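Local coordinates for glutathione S-transferase family protein (Populus trichocarpa, PDB 5F06), which probably conjugates glutathione to electrophilic substrates, as a Phi-class glutathione transferase with bound glutathione in its active site, at residues 65-70 with 106-111; 101-106 with 167-172. All coordinates share one frame; numbering follows the deposited sequence.

Contact 1 (65-70 with 106-111); sequences ESRAIT and RYNPAI. With GSH (glutathione), chain C.
Arg67 reaches across to the amide of Asn108, and this one pair carries the whole meeting of segments 65-70 and 106-111; the nearest CA atoms, those of Arg67 and Asn108, are 11.8 Å apart. Arg67 NH2 lies 3.4 Å from both OD1 and CG of Asn108, with OD1 at the edge of the guanidinium and near its plane, while the two flat groups are turned 60° apart. The arginine spans the distance because its chain is extended from CG to NE (chi2 165°, chi3 -177°); its NE is paired with Glu103, which lies on the same helix as Asn108. The two helices belong to the two halves of the canonical glutathione transferase fold: helix 66-76 to the thioredoxin-like N-terminal domain, helix 90-120 to the all-helical C-terminal domain. At the start of helix 66-76, with Glu65 at its N-cap position, sits the γ-glutamyl end of glutathione. Ser66 N donates to O12 of its carboxylate at 2.9 Å, and Ser66 OG to O11 at 2.7 Å. O11 also approaches the edge of the guanidinium, 3.1 Å from Arg67 NH1, so the positive group and the helix N-terminus would both be expected to stabilise the carboxylate. The ligand's amino group, N1, donates to Glu65 OE1 at 2.8 Å. Glu65 OE2 turns to another charge, a salt bridge with Arg106 of the second subunit, which ties this glutathione site to the dimer interface.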
# COMPACT_ATOMS: atom_id res chain seq x y z
N GLU A 65 -1.61 -5.25 -9.77
CA GLU A 65 -1.97 -4.62 -8.49
C GLU A 65 -3.19 -3.72 -8.68
O GLU A 65 -3.15 -2.71 -9.40
CB GLU A 65 -0.82 -3.82 -7.86
CG GLU A 65 0.28 -4.70 -7.31
CD GLU A 65 -0.19 -5.56 -6.15
OE1 GLU A 65 -0.98 -5.05 -5.32
OE2 GLU A 65 0.21 -6.74 -6.07
N SER A 66 -4.28 -4.10 -8.02
CA SER A 66 -5.57 -3.45 -8.22
C SER A 66 -5.49 -1.95 -7.99
O SER A 66 -6.09 -1.19 -8.73
CB SER A 66 -6.63 -4.07 -7.30
OG SER A 66 -6.25 -3.94 -5.94
N ARG A 67 -4.75 -1.54 -6.97
CA ARG A 67 -4.71 -0.13 -6.59
C ARG A 67 -3.73 0.67 -7.46
O ARG A 67 -3.81 1.90 -7.52
CB ARG A 67 -4.34 0.00 -5.11
CG ARG A 67 -5.31 -0.72 -4.16
CD ARG A 67 -4.70 -0.85 -2.77
NE ARG A 67 -5.54 -1.59 -1.83
CZ ARG A 67 -5.67 -2.92 -1.82
NH1 ARG A 67 -5.03 -3.67 -2.70
NH2 ARG A 67 -6.46 -3.49 -0.91
N ALA A 68 -2.81 -0.01 -8.13
CA ALA A 68 -1.99 0.64 -9.14
C ALA A 68 -2.85 0.94 -10.36
O ALA A 68 -2.74 1.99 -11.00
CB ALA A 68 -0.79 -0.22 -9.53
N ILE A 69 -3.74 -0.00 -10.67
CA ILE A 69 -4.61 0.13 -11.83
C ILE A 69 -5.63 1.25 -11.60
O ILE A 69 -5.87 2.07 -12.48
CB ILE A 69 -5.34 -1.19 -12.13
CG1 ILE A 69 -4.33 -2.26 -12.55
CG2 ILE A 69 -6.36 -0.99 -13.24
CD1 ILE A 69 -4.89 -3.68 -12.58
N THR A 70 -6.22 1.29 -10.41
CA THR A 70 -7.18 2.35 -10.10
C THR A 70 -6.51 3.72 -10.11
O THR A 70 -7.06 4.69 -10.62
CB THR A 70 -7.86 2.14 -8.74
OG1 THR A 70 -6.87 2.02 -7.71
CG2 THR A 70 -8.74 0.88 -8.76
N ARG A 106 -3.15 -0.50 6.93
CA ARG A 106 -3.86 -0.65 8.20
C ARG A 106 -5.21 -1.37 8.04
O ARG A 106 -5.47 -2.33 8.75
CB ARG A 106 -4.06 0.72 8.85
CG ARG A 106 -2.74 1.45 9.09
CD ARG A 106 -2.90 2.70 9.92
NE ARG A 106 -1.60 3.30 10.23
CZ ARG A 106 -0.83 2.93 11.25
NH1 ARG A 106 -1.20 1.96 12.07
NH2 ARG A 106 0.33 3.54 11.45
N TYR A 107 -6.05 -0.93 7.11
CA TYR A 107 -7.36 -1.55 6.93
C TYR A 107 -7.25 -2.93 6.26
O TYR A 107 -7.76 -3.92 6.78
CB TYR A 107 -8.28 -0.64 6.12
CG TYR A 107 -9.75 -1.02 6.16
CD1 TYR A 107 -10.29 -1.90 5.23
CD2 TYR A 107 -10.60 -0.47 7.11
CE1 TYR A 107 -11.63 -2.24 5.25
CE2 TYR A 107 -11.95 -0.80 7.14
CZ TYR A 107 -12.46 -1.68 6.21
OH TYR A 107 -13.79 -2.01 6.25
N ASN A 108 -6.58 -2.99 5.11
CA ASN A 108 -6.57 -4.22 4.32
C ASN A 108 -5.90 -5.41 5.03
O ASN A 108 -6.41 -6.53 4.94
CB ASN A 108 -5.90 -3.99 2.97
CG ASN A 108 -6.12 -5.16 2.02
OD1 ASN A 108 -7.26 -5.50 1.68
ND2 ASN A 108 -5.03 -5.79 1.59
N PRO A 109 -4.77 -5.18 5.71
CA PRO A 109 -4.12 -6.32 6.38
C PRO A 109 -4.96 -6.93 7.50
O PRO A 109 -4.72 -8.07 7.89
CB PRO A 109 -2.83 -5.71 6.94
CG PRO A 109 -2.59 -4.48 6.14
CD PRO A 109 -3.96 -3.96 5.81
N ALA A 110 -5.94 -6.17 8.00
CA ALA A 110 -6.82 -6.64 9.06
C ALA A 110 -8.09 -7.29 8.51
O ALA A 110 -8.57 -8.28 9.06
CB ALA A 110 -7.17 -5.49 10.01
N ILE A 111 -8.64 -6.74 7.43
CA ILE A 111 -9.90 -7.27 6.89
C ILE A 111 -9.67 -8.44 5.94
O ILE A 111 -10.51 -9.35 5.85
CB ILE A 111 -10.71 -6.17 6.16
CG1 ILE A 111 -12.12 -6.67 5.86
CG2 ILE A 111 -10.00 -5.69 4.89
CD1 ILE A 111 -13.10 -5.58 5.52
N1 GSH C . -2.32 -7.03 -3.94
CA1 GSH C . -3.05 -7.67 -4.98
C1 GSH C . -3.99 -6.68 -5.63
O11 GSH C . -4.56 -5.80 -4.93
O12 GSH C . -4.22 -6.74 -6.86
CB1 GSH C . -3.83 -8.85 -4.42
CG1 GSH C . -4.37 -9.67 -5.58
CD1 GSH C . -5.22 -10.84 -5.09
OE1 GSH C . -5.29 -11.11 -3.90
N2 GSH C . -5.96 -11.59 -6.06
CA2 GSH C . -6.78 -12.70 -5.69
C2 GSH C . -6.37 -13.93 -6.49
O2 GSH C . -5.89 -13.80 -7.60
CB2 GSH C . -8.22 -12.39 -6.04
SG2 GSH C . -8.91 -11.18 -4.94
N3 GSH C . -6.55 -15.25 -5.94
CA3 GSH C . -6.17 -16.42 -6.71
C3 GSH C . -4.97 -17.12 -6.08
O31 GSH C . -4.76 -18.35 -6.32
O32 GSH C . -4.19 -16.49 -5.32

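Contact 2 (101-106 with 167-172); sequences EVESHR and LHHLPY
Glu103 lays its CG over one face of the His169 ring, with CB at the CE1 rim, and carries its carboxylate on toward His168. The close packing is at the ring: Glu103 CG stands 3.5 Å from the centroid of His169, 15° off the ring normal, in a CH-pi contact, and Glu103 CB comes within 3.4 Å of His169 CE1. With CG anti to the backbone N (chi1 -171°), the chain leaves helix 90-120 across the imidazole; the bend at chi2 then takes the carboxylate off the ring, its plane 75° from that of His169.

The His168 side is looser. Glu103 OE1 is 3.6 Å from His168 CB, and the charged end meets the ring through a water rather than directly. That water donates to Glu103 OE1 at 2.6 Å and is hydrogen-bonded to His168 ND1 at 2.7 Å, lying in the plane of the imidazole at its edge. The same OE1 receives the salt bridge from Arg67, the glutathione-binding arginine, which is consistent with a second-shell role in positioning that arginine.

Both histidines are tied down further: His168 NE2 bonds to Thr70 OG1 of helix 66-76, while His169 uses ND1 for the carbonyl of Ala165 and NE2 for the hydroxyl of Tyr147. An alanine in place of His169 would probably strip Glu103 CG of its ring face, open a gap there and leave the Tyr147 hydroxyl and the Ala165 carbonyl without their imidazole partner. Helix 90-120 thus meets the turn between helices 164-167 and 170-176, with helix 130-153 reaching His169 through Tyr147 and helix 66-76 beside His168.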
# COMPACT_ATOMS: atom_id res chain seq x y z
N GLU A 101 -3.26 5.17 1.71
CA GLU A 101 -2.16 4.45 2.34
C GLU A 101 -2.64 3.80 3.63
O GLU A 101 -2.18 2.72 3.98
CB GLU A 101 -0.98 5.38 2.64
CG GLU A 101 -0.15 5.70 1.42
CD GLU A 101 0.47 4.46 0.79
OE1 GLU A 101 1.02 3.63 1.54
OE2 GLU A 101 0.40 4.32 -0.45
N VAL A 102 -3.58 4.44 4.32
CA VAL A 102 -4.18 3.86 5.51
C VAL A 102 -4.90 2.56 5.14
O VAL A 102 -4.80 1.56 5.84
CB VAL A 102 -5.16 4.83 6.20
CG1 VAL A 102 -6.03 4.12 7.24
CG2 VAL A 102 -4.39 5.97 6.84
N GLU A 103 -5.62 2.58 4.02
CA GLU A 103 -6.32 1.39 3.56
C GLU A 103 -5.34 0.26 3.24
O GLU A 103 -5.59 -0.90 3.59
CB GLU A 103 -7.18 1.71 2.33
CG GLU A 103 -8.13 0.58 1.91
CD GLU A 103 -7.48 -0.45 1.00
OE1 GLU A 103 -6.56 -0.08 0.23
OE2 GLU A 103 -7.89 -1.64 1.04
N SER A 104 -4.23 0.60 2.60
CA SER A 104 -3.25 -0.40 2.21
C SER A 104 -2.52 -1.04 3.40
O SER A 104 -2.29 -2.25 3.41
CB SER A 104 -2.21 0.21 1.26
OG SER A 104 -2.79 0.48 -0.00
N HIS A 105 -2.15 -0.23 4.39
CA HIS A 105 -1.24 -0.69 5.44
C HIS A 105 -1.89 -0.92 6.79
O HIS A 105 -1.26 -1.48 7.69
CB HIS A 105 -0.09 0.31 5.60
CG HIS A 105 0.79 0.39 4.40
ND1 HIS A 105 1.86 -0.45 4.19
CD2 HIS A 105 0.75 1.21 3.32
CE1 HIS A 105 2.45 -0.15 3.05
NE2 HIS A 105 1.79 0.85 2.50
N ARG A 106 -3.15 -0.50 6.93
CA ARG A 106 -3.86 -0.65 8.20
C ARG A 106 -5.21 -1.37 8.04
O ARG A 106 -5.47 -2.33 8.75
CB ARG A 106 -4.06 0.72 8.85
CG ARG A 106 -2.74 1.45 9.09
CD ARG A 106 -2.90 2.70 9.92
NE ARG A 106 -1.60 3.30 10.23
CZ ARG A 106 -0.83 2.93 11.25
NH1 ARG A 106 -1.20 1.96 12.07
NH2 ARG A 106 0.33 3.54 11.45
N LEU A 167 -13.24 4.34 -1.88
CA LEU A 167 -13.49 3.34 -2.91
C LEU A 167 -12.73 2.04 -2.66
O LEU A 167 -13.28 0.95 -2.81
CB LEU A 167 -13.12 3.90 -4.29
CG LEU A 167 -13.41 3.00 -5.50
CD1 LEU A 167 -13.77 3.83 -6.71
CD2 LEU A 167 -12.24 2.06 -5.82
N HIS A 168 -11.46 2.16 -2.29
CA HIS A 168 -10.63 0.98 -2.11
C HIS A 168 -11.15 0.05 -1.03
O HIS A 168 -10.80 -1.13 -1.01
CB HIS A 168 -9.18 1.38 -1.81
CG HIS A 168 -8.43 1.85 -3.00
ND1 HIS A 168 -7.16 2.39 -2.93
CD2 HIS A 168 -8.76 1.85 -4.32
CE1 HIS A 168 -6.75 2.71 -4.14
NE2 HIS A 168 -7.70 2.39 -5.00
N HIS A 169 -12.01 0.57 -0.15
CA HIS A 169 -12.57 -0.22 0.96
C HIS A 169 -13.77 -1.08 0.57
O HIS A 169 -14.19 -1.96 1.32
CB HIS A 169 -13.02 0.70 2.10
CG HIS A 169 -11.91 1.38 2.82
ND1 HIS A 169 -11.25 2.48 2.30
CD2 HIS A 169 -11.34 1.14 4.02
CE1 HIS A 169 -10.32 2.87 3.16
NE2 HIS A 169 -10.36 2.08 4.21
N LEU A 170 -14.35 -0.81 -0.60
CA LEU A 170 -15.65 -1.38 -0.93
C LEU A 170 -15.66 -2.91 -1.03
O LEU A 170 -16.52 -3.55 -0.43
CB LEU A 170 -16.17 -0.78 -2.25
CG LEU A 170 -16.74 0.64 -2.14
CD1 LEU A 170 -16.95 1.23 -3.52
CD2 LEU A 170 -18.06 0.66 -1.36
N PRO A 171 -14.70 -3.51 -1.76
CA PRO A 171 -14.88 -4.94 -2.03
C PRO A 171 -14.74 -5.86 -0.81
O PRO A 171 -15.63 -6.68 -0.61
CB PRO A 171 -13.79 -5.25 -3.07
CG PRO A 171 -13.43 -3.94 -3.65
CD PRO A 171 -13.58 -2.95 -2.53
N TYR A 172 -13.68 -5.74 -0.03
CA TYR A 172 -13.52 -6.62 1.13
C TYR A 172 -14.61 -6.34 2.16
O TYR A 172 -15.10 -7.26 2.83
CB TYR A 172 -12.14 -6.46 1.78
CG TYR A 172 -11.10 -7.42 1.26
CD1 TYR A 172 -11.34 -8.78 1.23
CD2 TYR A 172 -9.87 -6.96 0.82
CE1 TYR A 172 -10.40 -9.67 0.75
CE2 TYR A 172 -8.91 -7.84 0.34
CZ TYR A 172 -9.19 -9.19 0.31
OH TYR A 172 -8.24 -10.07 -0.16
O HOH W 1 -5.55 2.10 -0.84

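Overall arrangement
Both contacts draw on helix 90-120 and share Arg106, and their centres lie about 5 Å apart. Contact 1 is partly buried and joins the two domains at the glutathione site, where sparse polar and charged groups gather round the ligand. Contact 2 is fully buried, lies within the helical domain and covers more surface, 171 against 65 Å², through a CH-pi contact and a water bridge. The Arg67–Glu103 pair joins the two, and Asn108 OD1 of contact 1 packs against Tyr172 CD2 of contact 2. Along the chain their segments alternate, and each contact also touches the second subunit.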